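PDB 5VN6: taurine dioxygenase from Burkholderia ambifaria, which probably catalyses the iron- and 2-oxoglutarate-dependent oxygenation of taurine. Local coordinates for residues A20-V25 against L50-Q55; W105-S110 against W259-T264; A136-A141 against A263-A268; V189-P194 against V285-F290. All blocks are in the same frame, centred on the assembly; numbering follows the deposited sequence.

Overall arrangement
The four contacts show how a double-stranded beta-helix enzyme joins distant parts of its fold, two of them building the metal site. Contact 1 closes first along the chain and joins neighbouring strands 20-23 and 49-52 in the larger, mixed sheet; strand 256-260, which leads into contact 2, lies next to 49-52. Contacts 2 and 3, with centres about 7 Å apart, share Ala263 and Thr264 and between them supply all three protein ligands of the magnesium ion, contact 3 from the smaller sheet holding strands 133-137 and 264-268. Contact 4, centred about 11 Å from contact 2, brings the C-terminus against strand 185-192; its segments alternate along the chain with those of contacts 2 and 3.

Contact 1: A20-V25 against L50-Q55; sequences AELLGV and LFLRDQ
Ala20 and Leu22 hold the N and O of Phe51 along one edge in a parallel pairing of strands 20-23 and 49-52, within the larger sheet of the double-stranded beta-helix fold. Phe51 N donates to Ala20 O at 2.9 Å, and Leu22 N returns a bond to Phe51 O at 2.8 Å that runs nearly straight down the carbonyl (C=O...N 175°). Beyond the strand ends, Gln55 takes over. Its chain bends at chi2 (-53°), and the amide NE2 reaches Val25 O at 3.1 Å, lying in that carbonyl's plane, while also donating to Arg53 O; OE1 is held by Leu27 N, so the amide is fixed at both ends.

The charged ends of Glu21 and Arg53 are linked through water; Glu21 OE2 itself lies against Arg53 CG at 3.3 Å. One water donates to Glu21 OE2 and Leu22 O and accepts from Arg53 N, and a second links Glu21 OE1 to Arg53 NE. The carboxylate and guanidinium planes stand perpendicular, and the far end of Arg53 turns to Arg250 O and Ser255 OG.

On the face carrying Ala20 and Leu50, apolar branches close the contact, with helix 34-47 packed on Leu50. Leu22 meets Leu50 through both pairs of methyls, CD1 to CD1 and CD2 to CD2. At the far end, Val25 CG1 touches Leu52 CD2 at 3.7 Å.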
loop_
_atom_site.group_PDB
_atom_site.type_symbol
_atom_site.label_atom_id
_atom_site.label_comp_id
_atom_site.label_asym_id
_atom_site.label_seq_id
_atom_site.Cartn_x
_atom_site.Cartn_y
_atom_site.Cartn_z
ATOM N N ALA A 20 8.295 -13.156 -5.283
ATOM C CA ALA A 20 8.585 -14.493 -4.782
ATOM C C ALA A 20 9.973 -14.504 -4.166
ATOM O O ALA A 20 10.882 -13.821 -4.651
ATOM C CB ALA A 20 8.522 -15.557 -5.882
ATOM N N GLU A 21 10.125 -15.289 -3.097
ATOM C CA GLU A 21 11.416 -15.494 -2.462
ATOM C C GLU A 21 12.067 -16.743 -3.041
ATOM O O GLU A 21 11.410 -17.770 -3.250
ATOM C CB GLU A 21 11.291 -15.620 -0.930
ATOM C CG GLU A 21 12.652 -15.859 -0.263
ATOM C CD GLU A 21 12.648 -15.778 1.269
ATOM O OE1 GLU A 21 11.612 -15.422 1.864
ATOM O OE2 GLU A 21 13.694 -16.114 1.884
ATOM N N LEU A 22 13.361 -16.641 -3.310
ATOM C CA LEU A 22 14.160 -17.759 -3.776
ATOM C C LEU A 22 14.889 -18.350 -2.581
ATOM O O LEU A 22 15.595 -17.632 -1.873
ATOM C CB LEU A 22 15.161 -17.290 -4.836
ATOM C CG LEU A 22 14.576 -16.656 -6.100
ATOM C CD1 LEU A 22 15.673 -16.506 -7.158
ATOM C CD2 LEU A 22 13.411 -17.477 -6.639
ATOM N N LEU A 23 14.724 -19.652 -2.365
ATOM C CA LEU A 23 15.349 -20.350 -1.251
ATOM C C LEU A 23 16.313 -21.410 -1.770
ATOM O O LEU A 23 16.136 -21.957 -2.863
ATOM C CB LEU A 23 14.300 -21.005 -0.352
ATOM C CG LEU A 23 13.298 -20.003 0.240
ATOM C CD1 LEU A 23 11.938 -20.611 0.275
ATOM C CD2 LEU A 23 13.723 -19.609 1.640
ATOM N N GLY A 24 17.334 -21.700 -0.964
ATOM C CA GLY A 24 18.386 -22.603 -1.399
ATOM C C GLY A 24 19.158 -22.089 -2.590
ATOM O O GLY A 24 19.590 -22.883 -3.430
ATOM N N VAL A 25 19.331 -20.773 -2.695
ATOM C CA VAL A 25 19.982 -20.149 -3.839
ATOM C C VAL A 25 21.071 -19.217 -3.338
ATOM O O VAL A 25 20.802 -18.304 -2.549
ATOM C CB VAL A 25 18.988 -19.357 -4.709
ATOM C CG1 VAL A 25 19.743 -18.445 -5.664
ATOM C CG2 VAL A 25 18.090 -20.291 -5.467
ATOM N N LEU A 50 12.115 -10.566 -7.342
ATOM C CA LEU A 50 12.599 -11.736 -6.617
ATOM C C LEU A 50 13.363 -11.288 -5.378
ATOM O O LEU A 50 14.094 -10.296 -5.418
ATOM C CB LEU A 50 13.504 -12.621 -7.499
ATOM C CG LEU A 50 12.906 -13.236 -8.769
ATOM C CD1 LEU A 50 13.997 -13.918 -9.619
ATOM C CD2 LEU A 50 11.782 -14.227 -8.420
ATOM N N PHE A 51 13.185 -12.020 -4.280
ATOM C CA PHE A 51 13.809 -11.702 -3.003
ATOM C C PHE A 51 14.659 -12.866 -2.518
ATOM O O PHE A 51 14.306 -14.037 -2.707
ATOM C CB PHE A 51 12.753 -11.367 -1.929
ATOM C CG PHE A 51 11.815 -10.272 -2.332
ATOM C CD1 PHE A 51 12.236 -8.960 -2.340
ATOM C CD2 PHE A 51 10.503 -10.560 -2.701
ATOM C CE1 PHE A 51 11.385 -7.958 -2.711
ATOM C CE2 PHE A 51 9.641 -9.563 -3.076
ATOM C CZ PHE A 51 10.076 -8.252 -3.085
ATOM N N LEU A 52 15.776 -12.540 -1.881
ATOM C CA LEU A 52 16.629 -13.550 -1.278
ATOM C C LEU A 52 17.124 -13.048 0.070
ATOM O O LEU A 52 17.411 -11.859 0.227
ATOM C CB LEU A 52 17.824 -13.887 -2.180
ATOM C CG LEU A 52 17.528 -14.500 -3.552
ATOM C CD1 LEU A 52 17.290 -13.433 -4.637
ATOM C CD2 LEU A 52 18.662 -15.412 -3.945
ATOM N N ARG A 53 17.244 -13.958 1.031
ATOM C CA ARG A 53 17.834 -13.666 2.331
ATOM C C ARG A 53 19.265 -14.173 2.375
ATOM O O ARG A 53 19.662 -15.036 1.589
ATOM C CB ARG A 53 17.038 -14.318 3.468
ATOM C CG ARG A 53 15.565 -13.903 3.547
ATOM C CD ARG A 53 15.411 -12.516 4.152
ATOM N NE ARG A 53 14.014 -12.222 4.468
ATOM C CZ ARG A 53 13.525 -10.995 4.628
ATOM N NH1 ARG A 53 14.324 -9.938 4.482
ATOM N NH2 ARG A 53 12.233 -10.826 4.899
ATOM N N ASP A 54 20.039 -13.609 3.303
ATOM C CA ASP A 54 21.352 -14.135 3.676
ATOM C C ASP A 54 22.254 -14.340 2.461
ATOM O O ASP A 54 22.892 -15.384 2.293
ATOM C CB ASP A 54 21.183 -15.424 4.472
ATOM C CG ASP A 54 20.264 -15.237 5.644
ATOM O OD1 ASP A 54 20.490 -14.262 6.395
ATOM O OD2 ASP A 54 19.295 -16.016 5.782
ATOM N N GLN A 55 22.328 -13.311 1.623
ATOM C CA GLN A 55 23.207 -13.344 0.461
ATOM C C GLN A 55 24.544 -12.762 0.892
ATOM O O GLN A 55 24.808 -11.565 0.746
ATOM C CB GLN A 55 22.590 -12.592 -0.711
ATOM C CG GLN A 55 21.372 -13.286 -1.309
ATOM C CD GLN A 55 21.660 -14.728 -1.677
ATOM O OE1 GLN A 55 22.390 -15.009 -2.642
ATOM N NE2 GLN A 55 21.101 -15.655 -0.904
HETATM O O HOH W 1 15.885 -16.502 0.596
HETATM O O HOH W 2 11.876 -14.255 4.210
#

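Contact 2: W105-S110 against W259-T264; sequences WHSDAS and WDNRAT. With MG (magnesium ion), chain C.
The indole of Trp259 meets Asp108 at its edge: carboxylate atom OD2 lies in the ring plane, 3.8 Å from CZ2, with the two planes turned 54° apart. Asn261 OD1 also lies in that plane at the ring's edge. Trp135 meets the same indole edge-to-face.

The amide of Asn261 is the second flat group, and it works as a two-way connector. OD1 receives Asp108 N at 2.8 Å and ND2 donates to Asp108 O at 3.0 Å; each donor lies in the plane of its acceptor carbonyl, on a lone pair. With CG anti to the backbone N (chi1 -173°), the amide is carried across to the loop, and a further bond from ND2 to Pro116 O helps to fix its rotation. Ser107 adds a third link, OG donating to Asn261 O at 2.9 Å.

These bonds hold the loop bearing the HxD pair of the facial triad, two histidines and one carboxylate, that forms the metal site of this dioxygenase family. His106 NE2 and Asp108 OD1 bind the magnesium ion at 2.4 and 2.3 Å, and His266 completes the protein ligands. The site probably holds iron in the working enzyme, as in the family.

Behind Asn261, Asp260 organises the turn. Its OD1 accepts from Arg262 N, forming an Asx turn, and from Arg262 NE at 2.8 Å, the two donors coming from opposite faces of the carboxylate plane. Arg262 grips side-on, NH2 donating to OD2 from above the carboxylate plane, and His193 NE2 bonds to OD2 as well.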
loop_
_atom_site.group_PDB
_atom_site.type_symbol
_atom_site.label_atom_id
_atom_site.label_comp_id
_atom_site.label_asym_id
_atom_site.label_seq_id
_atom_site.Cartn_x
_atom_site.Cartn_y
_atom_site.Cartn_z
ATOM N N TRP A 105 5.250 6.169 -5.870
ATOM C CA TRP A 105 5.102 5.089 -6.843
ATOM C C TRP A 105 5.795 5.484 -8.153
ATOM O O TRP A 105 5.324 6.362 -8.877
ATOM C CB TRP A 105 3.625 4.761 -7.043
ATOM C CG TRP A 105 3.119 3.924 -5.900
ATOM C CD1 TRP A 105 2.233 4.297 -4.928
ATOM C CD2 TRP A 105 3.531 2.588 -5.580
ATOM N NE1 TRP A 105 2.045 3.259 -4.036
ATOM C CE2 TRP A 105 2.831 2.201 -4.417
ATOM C CE3 TRP A 105 4.416 1.676 -6.177
ATOM C CZ2 TRP A 105 2.988 0.946 -3.833
ATOM C CZ3 TRP A 105 4.573 0.425 -5.598
ATOM C CH2 TRP A 105 3.850 0.069 -4.433
ATOM N N HIS A 106 6.921 4.852 -8.459
ATOM C CA HIS A 106 7.657 5.210 -9.655
ATOM C C HIS A 106 8.273 3.981 -10.298
ATOM O O HIS A 106 8.579 2.980 -9.642
ATOM C CB HIS A 106 8.767 6.252 -9.358
ATOM C CG HIS A 106 9.865 5.749 -8.472
ATOM N ND1 HIS A 106 9.701 5.547 -7.114
ATOM C CD2 HIS A 106 11.152 5.426 -8.747
ATOM C CE1 HIS A 106 10.836 5.109 -6.596
ATOM N NE2 HIS A 106 11.734 5.033 -7.565
ATOM N N SER A 107 8.465 4.083 -11.600
ATOM C CA SER A 107 9.326 3.175 -12.337
ATOM C C SER A 107 10.653 3.886 -12.543
ATOM O O SER A 107 10.677 5.014 -13.053
ATOM C CB SER A 107 8.697 2.790 -13.677
ATOM O OG SER A 107 9.514 1.858 -14.351
ATOM N N ASP A 108 11.746 3.240 -12.125
ATOM C CA ASP A 108 13.057 3.894 -12.098
ATOM C C ASP A 108 13.401 4.578 -13.417
ATOM O O ASP A 108 13.347 3.959 -14.489
ATOM C CB ASP A 108 14.145 2.876 -11.743
ATOM C CG ASP A 108 14.466 2.867 -10.260
ATOM O OD1 ASP A 108 13.986 3.771 -9.536
ATOM O OD2 ASP A 108 15.177 1.940 -9.812
ATOM N N ALA A 109 13.726 5.876 -13.318
ATOM C CA ALA A 109 14.289 6.668 -14.412
ATOM C C ALA A 109 13.467 6.562 -15.694
ATOM O O ALA A 109 14.011 6.512 -16.797
ATOM C CB ALA A 109 15.746 6.280 -14.680
ATOM N N SER A 110 12.142 6.518 -15.556
ATOM C CA SER A 110 11.303 6.600 -16.743
ATOM C C SER A 110 11.393 7.969 -17.410
ATOM O O SER A 110 10.875 8.138 -18.523
ATOM C CB SER A 110 9.848 6.252 -16.372
ATOM O OG SER A 110 9.269 7.276 -15.581
ATOM N N TRP A 259 14.543 -6.890 -9.459
ATOM C CA TRP A 259 13.247 -6.579 -10.055
ATOM C C TRP A 259 13.347 -6.128 -11.504
ATOM O O TRP A 259 14.358 -5.560 -11.951
ATOM C CB TRP A 259 12.463 -5.531 -9.246
ATOM C CG TRP A 259 12.980 -4.119 -9.257
ATOM C CD1 TRP A 259 12.607 -3.103 -10.100
ATOM C CD2 TRP A 259 13.905 -3.547 -8.319
ATOM N NE1 TRP A 259 13.278 -1.940 -9.762
ATOM C CE2 TRP A 259 14.069 -2.186 -8.667
ATOM C CE3 TRP A 259 14.619 -4.060 -7.225
ATOM C CZ2 TRP A 259 14.920 -1.328 -7.956
ATOM C CZ3 TRP A 259 15.456 -3.209 -6.516
ATOM C CH2 TRP A 259 15.602 -1.854 -6.889
ATOM N N ASP A 260 12.252 -6.398 -12.222
ATOM C CA ASP A 260 12.074 -6.039 -13.624
ATOM C C ASP A 260 11.419 -4.664 -13.649
ATOM O O ASP A 260 10.215 -4.535 -13.450
ATOM C CB ASP A 260 11.251 -7.107 -14.343
ATOM C CG ASP A 260 10.944 -6.758 -15.821
ATOM O OD1 ASP A 260 11.194 -5.624 -16.284
ATOM O OD2 ASP A 260 10.457 -7.654 -16.538
ATOM N N ASN A 261 12.221 -3.637 -13.924
ATOM C CA ASN A 261 11.755 -2.260 -13.848
ATOM C C ASN A 261 10.763 -1.931 -14.953
ATOM O O ASN A 261 10.007 -0.966 -14.829
ATOM C CB ASN A 261 12.973 -1.328 -13.887
ATOM C CG ASN A 261 12.619 0.122 -13.635
ATOM O OD1 ASN A 261 12.026 0.464 -12.599
ATOM N ND2 ASN A 261 13.039 0.999 -14.552
ATOM N N ARG A 262 10.735 -2.735 -16.010
ATOM C CA ARG A 262 9.834 -2.485 -17.120
ATOM C C ARG A 262 8.402 -2.818 -16.752
ATOM O O ARG A 262 7.469 -2.177 -17.248
ATOM C CB ARG A 262 10.275 -3.308 -18.337
ATOM C CG ARG A 262 11.737 -3.133 -18.658
ATOM C CD ARG A 262 12.249 -4.248 -19.561
ATOM N NE ARG A 262 12.229 -5.547 -18.895
ATOM C CZ ARG A 262 12.750 -6.643 -19.427
ATOM N NH1 ARG A 262 13.343 -6.585 -20.623
ATOM N NH2 ARG A 262 12.684 -7.785 -18.771
ATOM N N ALA A 263 8.208 -3.812 -15.891
ATOM C CA ALA A 263 6.877 -4.301 -15.567
ATOM C C ALA A 263 6.344 -3.788 -14.239
ATOM O O ALA A 263 5.193 -4.066 -13.915
ATOM C CB ALA A 263 6.869 -5.842 -15.542
ATOM N N THR A 264 7.149 -3.077 -13.457
ATOM C CA THR A 264 6.791 -2.731 -12.089
ATOM C C THR A 264 6.986 -1.247 -11.806
ATOM O O THR A 264 7.667 -0.526 -12.540
ATOM C CB THR A 264 7.639 -3.519 -11.072
ATOM O OG1 THR A 264 9.019 -3.130 -11.204
ATOM C CG2 THR A 264 7.511 -5.013 -11.310
HETATM MG MG MG C . 13.786 3.873 -7.290
#

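Contact 3: A136-A141 against A263-A268; sequences ANMVLA and ATQHYA. With MG (magnesium ion), chain C.
Ala136 and Gln265 form the antiparallel hydrogen-bonded pair at the centre of this contact, Ala136 N donating to Gln265 O at 2.9 Å and Gln265 N to Ala136 O at 3.2 Å. One residue on, Asn137 faces Thr264 in a non-hydrogen-bonded pair, and where the strand gives way to helix 138-143, Met138 N donates to Ala263 O in the carbonyl plane at 3.0 Å.

The side chain of Met138 curls back over Gln265. Bent at both chi2 (-48°) and chi3 (-66°), it lays CG against Gln265 CG and brings CE within 3.5 Å of Gln265 NE2. That amide nitrogen has its polar partner in Val203 O. Where the helix begins, Val139 CG2 rests on Ala263 CB at 4.0 Å.

A second shell fixes the bend. Asn137 is the N-cap of the helix: its OD1 takes Leu140 N at 2.9 Å from above the amide carbonyl plane and Val139 N weakly, while ND2 reaches Ala17 O.

Strand 264-268 belongs to the smaller sheet of the double-stranded beta-helix. The pairing stops at Gln265 in these segments, and the next residue, His266, points the other way and binds the magnesium ion through NE2 at 2.1 Å. Its backbone bonds to His106, and that of Tyr267 to Met134; with His266 and both its neighbours so held, the imidazole would be expected to meet the metal in a defined position.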
loop_
_atom_site.group_PDB
_atom_site.type_symbol
_atom_site.label_atom_id
_atom_site.label_comp_id
_atom_site.label_asym_id
_atom_site.label_seq_id
_atom_site.Cartn_x
_atom_site.Cartn_y
_atom_site.Cartn_z
ATOM N N ALA A 136 4.723 -2.808 -7.223
ATOM C CA ALA A 136 3.392 -2.971 -7.782
ATOM C C ALA A 136 3.508 -3.554 -9.190
ATOM O O ALA A 136 4.435 -3.224 -9.937
ATOM C CB ALA A 136 2.630 -1.635 -7.820
ATOM N N ASN A 137 2.583 -4.444 -9.532
ATOM C CA ASN A 137 2.571 -5.144 -10.816
ATOM C C ASN A 137 1.786 -4.286 -11.805
ATOM O O ASN A 137 0.557 -4.249 -11.773
ATOM C CB ASN A 137 1.963 -6.533 -10.636
ATOM C CG ASN A 137 1.904 -7.339 -11.924
ATOM O OD1 ASN A 137 1.907 -6.796 -13.029
ATOM N ND2 ASN A 137 1.838 -8.655 -11.779
ATOM N N MET A 138 2.486 -3.571 -12.684
ATOM C CA MET A 138 1.766 -2.722 -13.631
ATOM C C MET A 138 1.283 -3.481 -14.865
ATOM O O MET A 138 0.613 -2.884 -15.714
ATOM C CB MET A 138 2.641 -1.529 -14.041
ATOM C CG MET A 138 3.126 -0.718 -12.846
ATOM S SD MET A 138 1.825 -0.289 -11.637
ATOM C CE MET A 138 0.827 0.817 -12.658
ATOM N N VAL A 139 1.629 -4.763 -15.001
ATOM C CA VAL A 139 0.983 -5.619 -16.002
ATOM C C VAL A 139 -0.456 -5.913 -15.581
ATOM O O VAL A 139 -1.413 -5.751 -16.353
ATOM C CB VAL A 139 1.789 -6.920 -16.190
ATOM C CG1 VAL A 139 1.009 -7.953 -17.056
ATOM C CG2 VAL A 139 3.194 -6.628 -16.781
ATOM N N LEU A 140 -0.622 -6.331 -14.331
ATOM C CA LEU A 140 -1.948 -6.521 -13.765
ATOM C C LEU A 140 -2.737 -5.209 -13.718
ATOM O O LEU A 140 -3.954 -5.195 -13.956
ATOM C CB LEU A 140 -1.792 -7.123 -12.368
ATOM C CG LEU A 140 -2.953 -7.839 -11.733
ATOM C CD1 LEU A 140 -3.439 -8.928 -12.717
ATOM C CD2 LEU A 140 -2.462 -8.438 -10.414
ATOM N N ALA A 141 -2.073 -4.094 -13.396
ATOM C CA ALA A 141 -2.795 -2.824 -13.361
ATOM C C ALA A 141 -3.395 -2.493 -14.722
ATOM O O ALA A 141 -4.529 -1.997 -14.805
ATOM C CB ALA A 141 -1.874 -1.695 -12.903
ATOM N N ALA A 263 8.208 -3.812 -15.891
ATOM C CA ALA A 263 6.877 -4.301 -15.567
ATOM C C ALA A 263 6.344 -3.788 -14.239
ATOM O O ALA A 263 5.193 -4.066 -13.915
ATOM C CB ALA A 263 6.869 -5.842 -15.542
ATOM N N THR A 264 7.149 -3.077 -13.457
ATOM C CA THR A 264 6.791 -2.731 -12.089
ATOM C C THR A 264 6.986 -1.247 -11.806
ATOM O O THR A 264 7.667 -0.526 -12.540
ATOM C CB THR A 264 7.639 -3.519 -11.072
ATOM O OG1 THR A 264 9.019 -3.130 -11.204
ATOM C CG2 THR A 264 7.511 -5.013 -11.310
ATOM N N GLN A 265 6.391 -0.813 -10.699
ATOM C CA GLN A 265 6.824 0.382 -9.995
ATOM C C GLN A 265 7.239 -0.036 -8.589
ATOM O O GLN A 265 6.897 -1.127 -8.128
ATOM C CB GLN A 265 5.713 1.447 -9.965
ATOM C CG GLN A 265 5.202 1.758 -11.354
ATOM C CD GLN A 265 4.174 2.837 -11.399
ATOM O OE1 GLN A 265 3.902 3.522 -10.402
ATOM N NE2 GLN A 265 3.573 3.002 -12.567
ATOM N N HIS A 266 8.019 0.811 -7.915
ATOM C CA HIS A 266 8.374 0.540 -6.533
ATOM C C HIS A 266 8.235 1.813 -5.704
ATOM O O HIS A 266 8.071 2.918 -6.232
ATOM C CB HIS A 266 9.775 -0.057 -6.402
ATOM C CG HIS A 266 10.855 0.810 -6.954
ATOM N ND1 HIS A 266 11.272 0.729 -8.264
ATOM C CD2 HIS A 266 11.624 1.758 -6.367
ATOM C CE1 HIS A 266 12.239 1.607 -8.467
ATOM N NE2 HIS A 266 12.480 2.235 -7.329
ATOM N N TYR A 267 8.273 1.625 -4.384
ATOM C CA TYR A 267 8.058 2.687 -3.408
ATOM C C TYR A 267 8.932 2.348 -2.213
ATOM O O TYR A 267 8.745 1.292 -1.598
ATOM C CB TYR A 267 6.565 2.756 -3.023
ATOM C CG TYR A 267 6.074 3.957 -2.222
ATOM C CD1 TYR A 267 5.140 4.823 -2.760
ATOM C CD2 TYR A 267 6.482 4.178 -0.910
ATOM C CE1 TYR A 267 4.636 5.911 -2.024
ATOM C CE2 TYR A 267 5.976 5.274 -0.159
ATOM C CZ TYR A 267 5.049 6.122 -0.735
ATOM O OH TYR A 267 4.534 7.206 -0.052
ATOM N N ALA A 268 9.905 3.209 -1.908
ATOM C CA ALA A 268 10.757 3.039 -0.738
ATOM C C ALA A 268 10.083 3.754 0.434
ATOM O O ALA A 268 9.993 4.985 0.452
ATOM C CB ALA A 268 12.167 3.576 -0.999
HETATM MG MG MG C . 13.786 3.873 -7.290
#

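Contact 4: V189-P194 against V285-F290; sequences VVRTHP and VGDVPF
Val190 and Phe290 are joined through a water that donates to Val190 O and to OXT of the C-terminal carboxylate and accepts from Thr192 OG1. Arg191 follows: with CG anti to the backbone N (chi1 178°) and the chain extended from there to NE, its guanidinium is carried alongside the C-terminal tail. Pro289 CB covers one face of that group, 3.6 Å from NE and offset toward the rim, and Tyr202 makes a cation-pi contact with it. Asp287 OD1 lies near its edge, but at 4.0 Å from NH2 this salt bridge is long. Water does more of the work: one links NH2 to Asp287 O, another links NH2 to Val288 O, and a third accepts from NE and Phe290 N and donates to Thr192 O.

Thr192 makes the direct backbone bond, its N meeting Phe290 O at 2.9 Å in the carbonyl plane on a lone pair. The Phe290 ring swings back over this residue because its CG sits between the backbone N and carbonyl carbon (chi1 56°). Thr192 O lies over one ring face, and Thr192 CB is 3.9 Å from CE1. Beyond His193, which reaches Asp260, Pro194 CB touches Phe290 CZ at 4.1 Å.

The terminal carboxylate, bonded to a strand amide and to water, thereby fastens the tail that follows strand 278-284 of the larger sheet onto strand 185-192 of the separate four-stranded antiparallel sheet.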
loop_
_atom_site.group_PDB
_atom_site.type_symbol
_atom_site.label_atom_id
_atom_site.label_comp_id
_atom_site.label_asym_id
_atom_site.label_seq_id
_atom_site.Cartn_x
_atom_site.Cartn_y
_atom_site.Cartn_z
ATOM N N VAL A 189 1.880 5.348 -23.172
ATOM C CA VAL A 189 1.141 5.137 -21.930
ATOM C C VAL A 189 0.901 3.651 -21.704
ATOM O O VAL A 189 0.943 3.165 -20.566
ATOM C CB VAL A 189 -0.176 5.931 -21.965
ATOM C CG1 VAL A 189 -1.119 5.482 -20.843
ATOM C CG2 VAL A 189 0.108 7.437 -21.870
ATOM N N VAL A 190 0.661 2.908 -22.778
ATOM C CA VAL A 190 0.537 1.456 -22.735
ATOM C C VAL A 190 1.815 0.908 -23.341
ATOM O O VAL A 190 2.029 1.026 -24.554
ATOM C CB VAL A 190 -0.691 0.964 -23.509
ATOM C CG1 VAL A 190 -0.819 -0.552 -23.414
ATOM C CG2 VAL A 190 -1.930 1.671 -23.030
ATOM N N ARG A 191 2.694 0.355 -22.506
ATOM C CA ARG A 191 3.972 -0.156 -22.979
ATOM C C ARG A 191 3.895 -1.660 -23.191
ATOM O O ARG A 191 3.320 -2.391 -22.380
ATOM C CB ARG A 191 5.108 0.175 -22.006
ATOM C CG ARG A 191 6.455 -0.376 -22.431
ATOM C CD ARG A 191 7.519 -0.166 -21.355
ATOM N NE ARG A 191 8.838 -0.600 -21.809
ATOM C CZ ARG A 191 9.974 -0.404 -21.143
ATOM N NH1 ARG A 191 9.958 0.228 -19.975
ATOM N NH2 ARG A 191 11.130 -0.831 -21.653
ATOM N N THR A 192 4.477 -2.113 -24.293
ATOM C CA THR A 192 4.583 -3.535 -24.595
ATOM C C THR A 192 5.892 -4.039 -24.009
ATOM O O THR A 192 6.974 -3.577 -24.412
ATOM C CB THR A 192 4.552 -3.793 -26.108
ATOM O OG1 THR A 192 3.275 -3.416 -26.646
ATOM C CG2 THR A 192 4.808 -5.275 -26.400
ATOM N N HIS A 193 5.801 -4.977 -23.071
ATOM C CA HIS A 193 6.999 -5.538 -22.475
ATOM C C HIS A 193 7.820 -6.232 -23.558
ATOM O O HIS A 193 7.291 -7.101 -24.269
ATOM C CB HIS A 193 6.632 -6.532 -21.377
ATOM C CG HIS A 193 7.797 -6.992 -20.564
ATOM N ND1 HIS A 193 8.781 -7.817 -21.067
ATOM C CD2 HIS A 193 8.129 -6.754 -19.271
ATOM C CE1 HIS A 193 9.671 -8.065 -20.122
ATOM N NE2 HIS A 193 9.297 -7.433 -19.020
ATOM N N PRO A 194 9.110 -5.913 -23.691
ATOM C CA PRO A 194 9.873 -6.436 -24.845
ATOM C C PRO A 194 10.156 -7.939 -24.792
ATOM O O PRO A 194 10.351 -8.548 -25.854
ATOM C CB PRO A 194 11.164 -5.603 -24.823
ATOM C CG PRO A 194 11.304 -5.155 -23.371
ATOM C CD PRO A 194 9.908 -5.022 -22.828
ATOM N N VAL A 285 21.054 -1.790 -17.914
ATOM C CA VAL A 285 20.619 -0.923 -19.003
ATOM C C VAL A 285 19.372 -1.502 -19.661
ATOM O O VAL A 285 19.289 -2.711 -19.920
ATOM C CB VAL A 285 21.755 -0.733 -20.024
ATOM C CG1 VAL A 285 21.266 0.056 -21.232
ATOM C CG2 VAL A 285 22.943 -0.024 -19.387
ATOM N N GLY A 286 18.381 -0.638 -19.893
ATOM C CA GLY A 286 17.190 -0.969 -20.640
ATOM C C GLY A 286 17.200 -0.281 -21.998
ATOM O O GLY A 286 18.079 0.515 -22.315
ATOM N N ASP A 287 16.183 -0.594 -22.797
ATOM C CA ASP A 287 16.091 -0.065 -24.153
ATOM C C ASP A 287 14.963 0.965 -24.265
ATOM O O ASP A 287 14.368 1.375 -23.265
ATOM C CB ASP A 287 15.910 -1.223 -25.132
ATOM C CG ASP A 287 14.688 -2.064 -24.810
ATOM O OD1 ASP A 287 14.324 -2.157 -23.609
ATOM O OD2 ASP A 287 14.091 -2.635 -25.751
ATOM N N VAL A 288 14.645 1.358 -25.495
ATOM C CA VAL A 288 13.617 2.376 -25.735
ATOM C C VAL A 288 12.238 1.753 -25.515
ATOM O O VAL A 288 11.930 0.719 -26.127
ATOM C CB VAL A 288 13.742 2.939 -27.144
ATOM C CG1 VAL A 288 12.494 3.721 -27.520
ATOM C CG2 VAL A 288 15.001 3.810 -27.271
ATOM N N PRO A 289 11.399 2.330 -24.664
ATOM C CA PRO A 289 10.042 1.790 -24.490
ATOM C C PRO A 289 9.175 2.019 -25.723
ATOM O O PRO A 289 9.155 3.106 -26.299
ATOM C CB PRO A 289 9.500 2.571 -23.282
ATOM C CG PRO A 289 10.712 2.996 -22.521
ATOM C CD PRO A 289 11.776 3.251 -23.580
ATOM N N PHE A 290 8.433 0.985 -26.105
ATOM C CA PHE A 290 7.474 1.065 -27.208
ATOM C C PHE A 290 6.145 0.442 -26.762
ATOM O O PHE A 290 6.091 -0.262 -25.750
ATOM C CB PHE A 290 8.032 0.374 -28.469
ATOM C CG PHE A 290 8.419 -1.064 -28.247
ATOM C CD1 PHE A 290 7.478 -2.080 -28.344
ATOM C CD2 PHE A 290 9.729 -1.395 -27.909
ATOM C CE1 PHE A 290 7.841 -3.411 -28.132
ATOM C CE2 PHE A 290 10.092 -2.710 -27.682
ATOM C CZ PHE A 290 9.139 -3.724 -27.789
ATOM O OXT PHE A 290 5.089 0.623 -27.367
HETATM O O HOH W 3 2.803 -0.791 -26.653
HETATM O O HOH W 4 13.547 0.319 -20.849
HETATM O O HOH W 5 8.810 -1.612 -24.483
HETATM O O HOH W 6 11.564 -1.519 -24.459
#